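Local coordinates for colicin B (Escherichia coli, PDB 1RH1), which kills Escherichia coli and closely related bacteria by forming channels that depolarise the cytoplasmic membrane and dissipate cellular energy, at residues 153-158 / 278-283; 55-60 / 208-213; 390-395 / 479-484. All blocks are in the same frame, centred on the assembly; numbering follows the deposited sequence.

Contact 1: residues 153-158 / 278-283; sequences IPASQL and VSPLYI
Leu158 sends CG to the side away from its carbonyl carbon (chi1 -72°), and the extended second torsion (chi2 174°) carries CD1 onward to the ring of Pro280. Ala155 points CB at the same ring, so two methyl groups meet Pro280. CD1 of Leu158 lies 3.6 Å from Pro280 CG and 3.7 Å from Pro280 CB. The methyl CB of Ala155 lies 3.7 Å from Pro280 CG, and Pro280 CD is a little farther away. The ring atom CG is thus shared by both partners. The Leu158 side chain meets the ring at a slant. The contact is purely apolar and small, about 105 Å² in all. A 3-10 turn at 155-157 sets the spacing of the two methyl-bearing residues. Its bond from Leu158 N to Ala155 O is 3.1 Å long and ties the two directly. Leu147 of helix 147-150 touches Ala155, Leu158 and Pro280, and Ile269 also packs on the proline. This is loop-to-sheet packing: a 3-10 turn covers the proline just before strand 281-286, which is paired antiparallel with strands 139-146 and 266-271 in the mixed sheet.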
ATOM      1  N   ILE A 153       8.038  23.058  -0.881  1.00  9.16           N
ATOM      2  CA  ILE A 153       9.104  23.267   0.089  1.00  5.25           C
ATOM      3  C   ILE A 153      10.120  24.164  -0.592  1.00  3.89           C
ATOM      4  O   ILE A 153      10.529  23.944  -1.740  1.00  2.00           O
ATOM      5  CB  ILE A 153       9.708  21.888   0.484  1.00  3.78           C
ATOM      6  CG1 ILE A 153       8.661  21.198   1.359  1.00  2.00           C
ATOM      7  CG2 ILE A 153      11.091  22.021   1.116  1.00  2.00           C
ATOM      8  CD1 ILE A 153       9.176  20.292   2.475  1.00  2.00           C
ATOM      9  N   PRO A 154      10.511  25.243   0.089  1.00  6.21           N
ATOM     10  CA  PRO A 154      11.481  26.190  -0.440  1.00  6.24           C
ATOM     11  C   PRO A 154      12.823  25.493  -0.588  1.00  5.96           C
ATOM     12  O   PRO A 154      13.179  24.617   0.212  1.00  8.02           O
ATOM     13  CB  PRO A 154      11.482  27.312   0.576  1.00  6.57           C
ATOM     14  CG  PRO A 154      10.148  27.191   1.268  1.00  2.82           C
ATOM     15  CD  PRO A 154      10.002  25.684   1.385  1.00  5.77           C
ATOM     16  N   ALA A 155      13.539  25.873  -1.643  1.00  5.53           N
ATOM     17  CA  ALA A 155      14.886  25.399  -1.887  1.00  2.00           C
ATOM     18  C   ALA A 155      15.728  25.504  -0.629  1.00  5.87           C
ATOM     19  O   ALA A 155      16.355  24.550  -0.171  1.00  8.14           O
ATOM     20  CB  ALA A 155      15.494  26.244  -2.970  1.00  2.87           C
ATOM     21  N   SER A 156      15.554  26.690  -0.029  1.00 10.56           N
ATOM     22  CA  SER A 156      16.129  27.155   1.233  1.00 11.09           C
ATOM     23  C   SER A 156      15.721  26.313   2.436  1.00 12.21           C
ATOM     24  O   SER A 156      16.358  26.423   3.484  1.00 14.51           O
ATOM     25  CB  SER A 156      15.699  28.594   1.493  1.00 16.84           C
ATOM     26  OG  SER A 156      15.724  29.376   0.293  1.00 26.47           O
ATOM     27  N   GLN A 157      14.665  25.490   2.316  1.00 10.33           N
ATOM     28  CA  GLN A 157      14.217  24.584   3.358  1.00  7.65           C
ATOM     29  C   GLN A 157      14.311  23.102   3.024  1.00  6.32           C
ATOM     30  O   GLN A 157      13.826  22.245   3.778  1.00  2.41           O
ATOM     31  CB  GLN A 157      12.814  24.921   3.699  1.00 11.15           C
ATOM     32  CG  GLN A 157      12.749  26.083   4.658  1.00 19.83           C
ATOM     33  CD  GLN A 157      11.328  26.603   4.762  1.00 24.00           C
ATOM     34  OE1 GLN A 157      10.371  25.883   5.078  1.00 26.44           O
ATOM     35  NE2 GLN A 157      11.199  27.895   4.447  1.00 27.87           N
ATOM     36  N   LEU A 158      14.945  22.776   1.886  1.00  5.55           N
ATOM     37  CA  LEU A 158      15.243  21.392   1.522  1.00  5.91           C
ATOM     38  C   LEU A 158      16.023  20.675   2.612  1.00  7.31           C
ATOM     39  O   LEU A 158      16.819  21.321   3.297  1.00 11.03           O
ATOM     40  CB  LEU A 158      16.088  21.321   0.279  1.00  2.00           C
ATOM     41  CG  LEU A 158      15.420  21.662  -1.006  1.00  2.78           C
ATOM     42  CD1 LEU A 158      16.480  21.658  -2.076  1.00  2.00           C
ATOM     43  CD2 LEU A 158      14.280  20.692  -1.281  1.00  2.00           C
ATOM     44  N   VAL A 278      22.856  27.961  -7.877  1.00 12.01           N
ATOM     45  CA  VAL A 278      22.137  27.039  -8.723  1.00  7.46           C
ATOM     46  C   VAL A 278      21.052  26.348  -7.909  1.00  8.95           C
ATOM     47  O   VAL A 278      21.270  25.595  -6.937  1.00  6.92           O
ATOM     48  CB  VAL A 278      23.138  26.022  -9.304  1.00  9.00           C
ATOM     49  CG1 VAL A 278      22.426  25.222 -10.377  1.00 11.91           C
ATOM     50  CG2 VAL A 278      24.336  26.703  -9.949  1.00 11.62           C
ATOM     51  N   SER A 279      19.834  26.661  -8.357  1.00  4.46           N
ATOM     52  CA  SER A 279      18.653  26.124  -7.713  1.00  5.28           C
ATOM     53  C   SER A 279      18.401  24.651  -8.010  1.00  6.89           C
ATOM     54  O   SER A 279      18.633  24.180  -9.137  1.00  9.74           O
ATOM     55  CB  SER A 279      17.457  26.965  -8.113  1.00  2.00           C
ATOM     56  OG  SER A 279      17.535  27.353  -9.467  1.00  8.05           O
ATOM     57  N   PRO A 280      17.994  23.883  -6.979  1.00  4.55           N
ATOM     58  CA  PRO A 280      17.665  22.474  -7.054  1.00  2.00           C
ATOM     59  C   PRO A 280      16.824  22.040  -8.223  1.00  2.56           C
ATOM     60  O   PRO A 280      15.807  22.637  -8.582  1.00  2.00           O
ATOM     61  CB  PRO A 280      17.008  22.183  -5.737  1.00  2.00           C
ATOM     62  CG  PRO A 280      16.702  23.524  -5.167  1.00  2.00           C
ATOM     63  CD  PRO A 280      17.912  24.301  -5.590  1.00  2.58           C
ATOM     64  N   LEU A 281      17.359  20.986  -8.822  1.00  3.18           N
ATOM     65  CA  LEU A 281      16.730  20.363  -9.964  1.00  2.99           C
ATOM     66  C   LEU A 281      16.204  18.971  -9.634  1.00  3.04           C
ATOM     67  O   LEU A 281      16.843  18.189  -8.924  1.00  2.00           O
ATOM     68  CB  LEU A 281      17.751  20.306 -11.051  1.00  2.93           C
ATOM     69  CG  LEU A 281      17.259  19.947 -12.428  1.00  7.57           C
ATOM     70  CD1 LEU A 281      16.373  21.068 -12.963  1.00  4.32           C
ATOM     71  CD2 LEU A 281      18.469  19.681 -13.327  1.00  6.30           C
ATOM     72  N   TYR A 282      14.977  18.714 -10.099  1.00  2.08           N
ATOM     73  CA  TYR A 282      14.362  17.412  -9.969  1.00  2.29           C
ATOM     74  C   TYR A 282      14.674  16.753 -11.283  1.00  2.00           C
ATOM     75  O   TYR A 282      14.462  17.327 -12.344  1.00  2.16           O
ATOM     76  CB  TYR A 282      12.853  17.490  -9.814  1.00  2.00           C
ATOM     77  CG  TYR A 282      12.072  16.165  -9.911  1.00  2.00           C
ATOM     78  CD1 TYR A 282      11.484  15.791 -11.117  1.00  2.00           C
ATOM     79  CD2 TYR A 282      11.935  15.324  -8.806  1.00  4.29           C
ATOM     80  CE1 TYR A 282      10.775  14.600 -11.228  1.00  2.00           C
ATOM     81  CE2 TYR A 282      11.225  14.124  -8.904  1.00  2.00           C
ATOM     82  CZ  TYR A 282      10.658  13.778 -10.119  1.00  2.00           C
ATOM     83  OH  TYR A 282       9.989  12.584 -10.245  1.00  2.00           O
ATOM     84  N   ILE A 283      15.150  15.522 -11.200  1.00  2.00           N
ATOM     85  CA  ILE A 283      15.480  14.794 -12.392  1.00  2.00           C
ATOM     86  C   ILE A 283      15.062  13.345 -12.303  1.00  2.00           C
ATOM     87  O   ILE A 283      15.171  12.689 -11.274  1.00  2.00           O
ATOM     88  CB  ILE A 283      16.995  15.064 -12.584  1.00  4.36           C
ATOM     89  CG1 ILE A 283      17.461  14.402 -13.845  1.00  4.65           C
ATOM     90  CG2 ILE A 283      17.794  14.587 -11.403  1.00  2.00           C
ATOM     91  CD1 ILE A 283      18.788  15.068 -14.259  1.00  5.26           C
TER

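Contact 2: residues 55-60 / 208-213; sequences QGIALV and TNIKDV
Gln55 and Ile210 bring the two backbones closest, with their CA atoms 7.1 Å apart. Segment 55-60 is irregular. Gly56 has a positive phi (112°), a conformation suited to glycine. Gln55 and Ile57, on either side of it in sequence, both direct CB at the other segment. In 208-213 a type II beta turn runs from Ile210 to Val213. It turns a corner at Lys211 and Asp212 and leaves the two apolar ends of the turn facing segment 55-60. Backbone bonds link Ile210 to Val200 near the end of strand 189-201, and Gln55 to Arg203 just after it. The turn leads into strand 213-216, which pairs antiparallel with 189-201 in the mixed sheet. Ile210 is the main contact residue. The Gln55 side chain, extended beyond CG, crosses Ile210 at a slant, with NE2 3.3 Å from Ile210 CG2 and CB 3.7 Å from Ile210 CD1. Ile57 holds CG1 between its backbone N and carbonyl carbon (chi1 62°), and Ile57 CG2 lies 3.7 Å from Ile210 CD1. Ile57 CD1 stands more loosely, 4.2 Å from Val213 CG1. Val200 touches both Ile57 and Val213.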
ATOM      1  N   GLN A  55      39.805  18.511 -19.615  1.00  5.01           N
ATOM      2  CA  GLN A  55      39.109  18.748 -18.363  1.00  4.34           C
ATOM      3  C   GLN A  55      38.740  17.491 -17.637  1.00  3.86           C
ATOM      4  O   GLN A  55      38.667  17.475 -16.419  1.00  6.79           O
ATOM      5  CB  GLN A  55      37.859  19.508 -18.613  1.00  6.08           C
ATOM      6  CG  GLN A  55      38.279  20.901 -18.994  1.00 16.11           C
ATOM      7  CD  GLN A  55      37.167  21.899 -19.282  1.00 19.37           C
ATOM      8  OE1 GLN A  55      37.414  22.970 -19.858  1.00 22.42           O
ATOM      9  NE2 GLN A  55      35.929  21.588 -18.898  1.00 17.77           N
ATOM     10  N   GLY A  56      38.487  16.435 -18.403  1.00  7.30           N
ATOM     11  CA  GLY A  56      38.231  15.127 -17.844  1.00  9.91           C
ATOM     12  C   GLY A  56      36.810  14.648 -18.046  1.00 11.49           C
ATOM     13  O   GLY A  56      36.520  13.460 -17.873  1.00 12.57           O
ATOM     14  N   ILE A  57      35.918  15.564 -18.417  1.00  7.97           N
ATOM     15  CA  ILE A  57      34.537  15.174 -18.540  1.00  7.84           C
ATOM     16  C   ILE A  57      34.252  14.792 -19.972  1.00  6.11           C
ATOM     17  O   ILE A  57      34.865  15.311 -20.922  1.00  6.55           O
ATOM     18  CB  ILE A  57      33.569  16.326 -18.084  1.00  6.76           C
ATOM     19  CG1 ILE A  57      33.711  17.579 -18.931  1.00  5.17           C
ATOM     20  CG2 ILE A  57      33.860  16.602 -16.613  1.00  2.00           C
ATOM     21  CD1 ILE A  57      32.601  18.606 -18.716  1.00 10.21           C
ATOM     22  N   ALA A  58      33.280  13.860 -20.033  1.00  4.22           N
ATOM     23  CA  ALA A  58      32.730  13.371 -21.282  1.00  2.00           C
ATOM     24  C   ALA A  58      32.049  14.471 -22.078  1.00  2.00           C
ATOM     25  O   ALA A  58      31.805  15.525 -21.501  1.00  2.00           O
ATOM     26  CB  ALA A  58      31.747  12.308 -20.965  1.00  2.00           C
ATOM     27  N   LEU A  59      31.706  14.334 -23.366  1.00  2.00           N
ATOM     28  CA  LEU A  59      31.099  15.454 -24.098  1.00  2.64           C
ATOM     29  C   LEU A  59      29.720  15.819 -23.545  1.00  4.48           C
ATOM     30  O   LEU A  59      29.023  15.004 -22.917  1.00  3.34           O
ATOM     31  CB  LEU A  59      30.949  15.125 -25.583  1.00  2.00           C
ATOM     32  CG  LEU A  59      29.709  14.346 -26.038  1.00  4.32           C
ATOM     33  CD1 LEU A  59      29.549  14.463 -27.536  1.00  6.97           C
ATOM     34  CD2 LEU A  59      29.811  12.912 -25.594  1.00  6.19           C
ATOM     35  N   VAL A  60      29.310  17.070 -23.752  1.00  2.07           N
ATOM     36  CA  VAL A  60      27.987  17.491 -23.296  1.00  4.96           C
ATOM     37  C   VAL A  60      27.056  16.990 -24.387  1.00  2.00           C
ATOM     38  O   VAL A  60      26.927  17.572 -25.468  1.00  4.69           O
ATOM     39  CB  VAL A  60      27.978  19.057 -23.110  1.00  2.00           C
ATOM     40  CG1 VAL A  60      26.591  19.620 -22.907  1.00  3.41           C
ATOM     41  CG2 VAL A  60      28.686  19.391 -21.804  1.00  4.84           C
ATOM     42  N   THR A 208      42.297  23.586  -9.442  1.00 15.17           N
ATOM     43  CA  THR A 208      41.024  24.226  -9.722  1.00 14.03           C
ATOM     44  C   THR A 208      40.012  23.165 -10.200  1.00 13.73           C
ATOM     45  O   THR A 208      40.398  22.116 -10.728  1.00 11.73           O
ATOM     46  CB  THR A 208      41.192  25.365 -10.804  1.00 15.78           C
ATOM     47  OG1 THR A 208      40.896  24.844 -12.087  1.00 20.70           O
ATOM     48  CG2 THR A 208      42.606  25.907 -10.883  1.00 17.23           C
ATOM     49  N   ASN A 209      38.705  23.412  -9.972  1.00 10.13           N
ATOM     50  CA  ASN A 209      37.605  22.569 -10.448  1.00  7.80           C
ATOM     51  C   ASN A 209      37.043  23.164 -11.756  1.00  8.83           C
ATOM     52  O   ASN A 209      37.323  24.331 -12.039  1.00  8.50           O
ATOM     53  CB  ASN A 209      36.481  22.511  -9.406  1.00  8.70           C
ATOM     54  CG  ASN A 209      36.724  21.842  -8.038  1.00 13.94           C
ATOM     55  OD1 ASN A 209      37.222  20.713  -7.873  1.00 13.73           O
ATOM     56  ND2 ASN A 209      36.287  22.559  -6.996  1.00  9.64           N
ATOM     57  N   ILE A 210      36.291  22.457 -12.624  1.00  5.94           N
ATOM     58  CA  ILE A 210      35.718  23.007 -13.862  1.00  2.00           C
ATOM     59  C   ILE A 210      34.568  23.933 -13.492  1.00  9.43           C
ATOM     60  O   ILE A 210      33.609  23.525 -12.810  1.00  9.85           O
ATOM     61  CB  ILE A 210      35.165  21.902 -14.787  1.00  2.00           C
ATOM     62  CG1 ILE A 210      36.263  20.942 -15.171  1.00  2.29           C
ATOM     63  CG2 ILE A 210      34.580  22.530 -16.038  1.00  2.00           C
ATOM     64  CD1 ILE A 210      35.724  19.588 -15.618  1.00  3.56           C
ATOM     65  N   LYS A 211      34.685  25.187 -13.968  1.00  9.67           N
ATOM     66  CA  LYS A 211      33.707  26.223 -13.693  1.00  8.29           C
ATOM     67  C   LYS A 211      32.332  25.823 -14.208  1.00  9.76           C
ATOM     68  O   LYS A 211      32.180  25.394 -15.352  1.00  7.77           O
ATOM     69  CB  LYS A 211      34.109  27.530 -14.360  1.00  9.49           C
ATOM     70  CG  LYS A 211      33.181  28.698 -13.996  1.00 13.02           C
ATOM     71  CD  LYS A 211      33.399  29.864 -14.961  1.00 19.36           C
ATOM     72  CE  LYS A 211      32.519  31.117 -14.723  1.00 20.39           C
ATOM     73  NZ  LYS A 211      32.797  31.837 -13.487  1.00 20.81           N
ATOM     74  N   ASP A 212      31.354  25.931 -13.298  1.00  8.65           N
ATOM     75  CA  ASP A 212      29.938  25.715 -13.576  1.00  9.31           C
ATOM     76  C   ASP A 212      29.525  24.350 -14.132  1.00  8.42           C
ATOM     77  O   ASP A 212      28.637  24.222 -14.984  1.00 12.58           O
ATOM     78  CB  ASP A 212      29.459  26.856 -14.525  1.00 11.29           C
ATOM     79  CG  ASP A 212      29.263  28.257 -13.915  1.00 15.43           C
ATOM     80  OD1 ASP A 212      28.731  29.125 -14.599  1.00 17.23           O
ATOM     81  OD2 ASP A 212      29.624  28.514 -12.769  1.00 18.41           O
ATOM     82  N   VAL A 213      30.203  23.328 -13.610  1.00  4.60           N
ATOM     83  CA  VAL A 213      30.041  21.933 -13.968  1.00  2.31           C
ATOM     84  C   VAL A 213      30.117  21.250 -12.611  1.00  6.70           C
ATOM     85  O   VAL A 213      31.051  21.464 -11.822  1.00 10.57           O
ATOM     86  CB  VAL A 213      31.203  21.486 -14.923  1.00  2.00           C
ATOM     87  CG1 VAL A 213      31.445  19.989 -14.911  1.00  2.00           C
ATOM     88  CG2 VAL A 213      30.810  21.778 -16.344  1.00  2.00           C
TER

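Contact 3: residues 390-395 / 479-484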
ATOM      1  N   GLU A 390     -36.319 -25.258  28.626  1.00  4.05           N
ATOM      2  CA  GLU A 390     -37.223 -25.508  27.515  1.00  4.99           C
ATOM      3  C   GLU A 390     -37.491 -24.274  26.658  1.00  5.09           C
ATOM      4  O   GLU A 390     -37.601 -24.367  25.438  1.00  5.66           O
ATOM      5  CB  GLU A 390     -38.525 -26.048  28.058  1.00  7.61           C
ATOM      6  CG  GLU A 390     -39.494 -26.542  26.979  1.00 24.27           C
ATOM      7  CD  GLU A 390     -39.117 -27.847  26.255  1.00 34.25           C
ATOM      8  OE1 GLU A 390     -39.449 -28.911  26.792  1.00 39.96           O
ATOM      9  OE2 GLU A 390     -38.526 -27.811  25.158  1.00 36.95           O
ATOM     10  N   ALA A 391     -37.543 -23.091  27.272  1.00  5.36           N
ATOM     11  CA  ALA A 391     -37.760 -21.842  26.572  1.00  3.26           C
ATOM     12  C   ALA A 391     -36.572 -21.458  25.718  1.00  6.68           C
ATOM     13  O   ALA A 391     -36.793 -20.935  24.630  1.00  9.23           O
ATOM     14  CB  ALA A 391     -37.999 -20.714  27.549  1.00  2.00           C
ATOM     15  N   ILE A 392     -35.322 -21.731  26.133  1.00  4.84           N
ATOM     16  CA  ILE A 392     -34.141 -21.355  25.350  1.00  2.62           C
ATOM     17  C   ILE A 392     -33.954 -22.240  24.130  1.00  3.54           C
ATOM     18  O   ILE A 392     -33.629 -21.804  23.019  1.00  2.00           O
ATOM     19  CB  ILE A 392     -32.882 -21.460  26.175  1.00  2.00           C
ATOM     20  CG1 ILE A 392     -33.047 -21.025  27.607  1.00  5.83           C
ATOM     21  CG2 ILE A 392     -31.925 -20.482  25.540  1.00  4.99           C
ATOM     22  CD1 ILE A 392     -31.906 -21.378  28.579  1.00 13.53           C
ATOM     23  N   VAL A 393     -34.172 -23.528  24.392  1.00  2.47           N
ATOM     24  CA  VAL A 393     -34.116 -24.539  23.368  1.00  2.00           C
ATOM     25  C   VAL A 393     -35.125 -24.175  22.305  1.00  2.00           C
ATOM     26  O   VAL A 393     -34.707 -23.917  21.186  1.00  3.21           O
ATOM     27  CB  VAL A 393     -34.417 -25.885  24.003  1.00  2.00           C
ATOM     28  CG1 VAL A 393     -34.549 -26.982  22.962  1.00  2.00           C
ATOM     29  CG2 VAL A 393     -33.265 -26.225  24.922  1.00  2.00           C
ATOM     30  N   ASN A 394     -36.411 -24.043  22.650  1.00  3.81           N
ATOM     31  CA  ASN A 394     -37.449 -23.678  21.696  1.00  2.24           C
ATOM     32  C   ASN A 394     -37.244 -22.355  20.957  1.00  4.68           C
ATOM     33  O   ASN A 394     -37.700 -22.167  19.826  1.00  2.00           O
ATOM     34  CB  ASN A 394     -38.761 -23.636  22.417  1.00  2.00           C
ATOM     35  CG  ASN A 394     -39.347 -25.001  22.725  1.00  3.18           C
ATOM     36  OD1 ASN A 394     -39.966 -25.186  23.771  1.00  2.00           O
ATOM     37  ND2 ASN A 394     -39.204 -25.991  21.846  1.00  6.57           N
ATOM     38  N   ALA A 395     -36.531 -21.423  21.593  1.00  2.00           N
ATOM     39  CA  ALA A 395     -36.156 -20.168  20.969  1.00  3.56           C
ATOM     40  C   ALA A 395     -35.095 -20.396  19.907  1.00  3.24           C
ATOM     41  O   ALA A 395     -35.113 -19.745  18.861  1.00  5.89           O
ATOM     42  CB  ALA A 395     -35.603 -19.221  22.006  1.00  6.61           C
ATOM     43  N   ALA A 479     -36.853 -12.326  31.896  1.00  4.10           N
ATOM     44  CA  ALA A 479     -35.616 -11.805  32.451  1.00  3.61           C
ATOM     45  C   ALA A 479     -34.678 -12.800  33.132  1.00  5.78           C
ATOM     46  O   ALA A 479     -33.453 -12.615  33.134  1.00  4.70           O
ATOM     47  CB  ALA A 479     -35.911 -10.741  33.470  1.00  2.70           C
ATOM     48  N   THR A 480     -35.233 -13.883  33.693  1.00  5.00           N
ATOM     49  CA  THR A 480     -34.423 -14.872  34.394  1.00  2.64           C
ATOM     50  C   THR A 480     -33.533 -15.549  33.391  1.00  4.40           C
ATOM     51  O   THR A 480     -32.321 -15.626  33.564  1.00  8.21           O
ATOM     52  CB  THR A 480     -35.253 -15.951  35.052  1.00  3.75           C
ATOM     53  OG1 THR A 480     -36.426 -15.337  35.541  1.00  9.65           O
ATOM     54  CG2 THR A 480     -34.525 -16.593  36.215  1.00  6.64           C
ATOM     55  N   VAL A 481     -34.220 -15.937  32.313  1.00  6.78           N
ATOM     56  CA  VAL A 481     -33.667 -16.591  31.150  1.00  5.34           C
ATOM     57  C   VAL A 481     -32.703 -15.656  30.445  1.00  4.96           C
ATOM     58  O   VAL A 481     -31.557 -16.056  30.292  1.00  8.31           O
ATOM     59  CB  VAL A 481     -34.824 -17.001  30.244  1.00  2.00           C
ATOM     60  CG1 VAL A 481     -34.331 -17.778  29.052  1.00  2.00           C
ATOM     61  CG2 VAL A 481     -35.750 -17.903  31.030  1.00  3.39           C
ATOM     62  N   VAL A 482     -33.062 -14.433  30.031  1.00  4.65           N
ATOM     63  CA  VAL A 482     -32.125 -13.505  29.389  1.00  6.12           C
ATOM     64  C   VAL A 482     -30.839 -13.328  30.201  1.00  5.62           C
ATOM     65  O   VAL A 482     -29.759 -13.180  29.630  1.00  9.12           O
ATOM     66  CB  VAL A 482     -32.831 -12.144  29.182  1.00  4.58           C
ATOM     67  CG1 VAL A 482     -31.920 -11.023  28.683  1.00  2.00           C
ATOM     68  CG2 VAL A 482     -33.883 -12.400  28.125  1.00  5.19           C
ATOM     69  N   GLY A 483     -30.935 -13.389  31.531  1.00  3.81           N
ATOM     70  CA  GLY A 483     -29.746 -13.351  32.353  1.00  6.13           C
ATOM     71  C   GLY A 483     -28.873 -14.603  32.174  1.00  6.78           C
ATOM     72  O   GLY A 483     -27.656 -14.501  32.005  1.00 12.07           O
ATOM     73  N   PHE A 484     -29.471 -15.805  32.206  1.00  4.66           N
ATOM     74  CA  PHE A 484     -28.737 -17.057  32.068  1.00  7.03           C
ATOM     75  C   PHE A 484     -28.018 -17.101  30.725  1.00  6.23           C
ATOM     76  O   PHE A 484     -26.818 -17.392  30.672  1.00  6.86           O
ATOM     77  CB  PHE A 484     -29.688 -18.254  32.168  1.00  2.00           C
ATOM     78  CG  PHE A 484     -28.957 -19.585  32.243  1.00  2.00           C
ATOM     79  CD1 PHE A 484     -28.754 -20.348  31.089  1.00  5.60           C
ATOM     80  CD2 PHE A 484     -28.455 -20.036  33.463  1.00  2.00           C
ATOM     81  CE1 PHE A 484     -28.042 -21.550  31.155  1.00  5.04           C
ATOM     82  CE2 PHE A 484     -27.748 -21.238  33.515  1.00  3.61           C
ATOM     83  CZ  PHE A 484     -27.532 -21.997  32.370  1.00  3.00           C
TER
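Ile392 and Val481 form the close part of this contact between two helices. CG1 of Ile392 comes within 3.8 Å of Val481 CG1. The two side chains pass alongside each other, pointing in opposite directions. With chi1 at -176°, Val481 holds CG1 opposite the backbone N, and this branch does the touching. The next helical turn adds Phe484. Ile392 CD1 comes at the ring obliquely, 4.2 Å from Phe484 CD1, and the two side chains cross at nearly a right angle. Ile392 thus uses two atoms for two partners, CG1 for the valine and the terminal methyl for the ring. All three residues are buried. The CA atoms of Ile392 and Val481 are 7.5 Å apart, and side chains make all the contacts between the two segments. The other side is looser. Ala391 also directs CB at the second helix, but that CB remains 4.9 Å from Val481 CG1, and Ala391 is partly exposed. Glu390, Ala479 and Thr480 are exposed, and they make no contact between these two segments. Segment 479-484 belongs to a predicted transmembrane stretch, in keeping with the hydrophobic helical hairpin at the heart of pore-forming colicin domains. Helix 386-398 packs against the start of helix 479-495, and its Asp388 touches Thr480 and Val481. Tyr435 of helix 420-435 contacts both Ile392 and Phe484. Leu382 and Ile384, in the loop before helix 386-398, also touch the Phe484 ring, while the long helix 291-340 lies against Ala479 and Val482.

How the contacts relate
Contacts 1 and 2 belong to the same beta-rich region, and contact 3 to the helical pore-forming domain. The centres of contacts 1 and 2 are about 23 Å apart. Their nearest atoms are about 6 Å apart, so they do not touch. Their segments alternate along the chain, and both contacts border the mixed sheet: contact 1 at strand 281-286, contact 2 where the chain enters strand 213-216. Contact 3 lies on the opposite side of the chain's centre. Its centre is about 73 Å from that of contact 1 and about 90 Å from that of contact 2. The long helix 291-340 spans the gap.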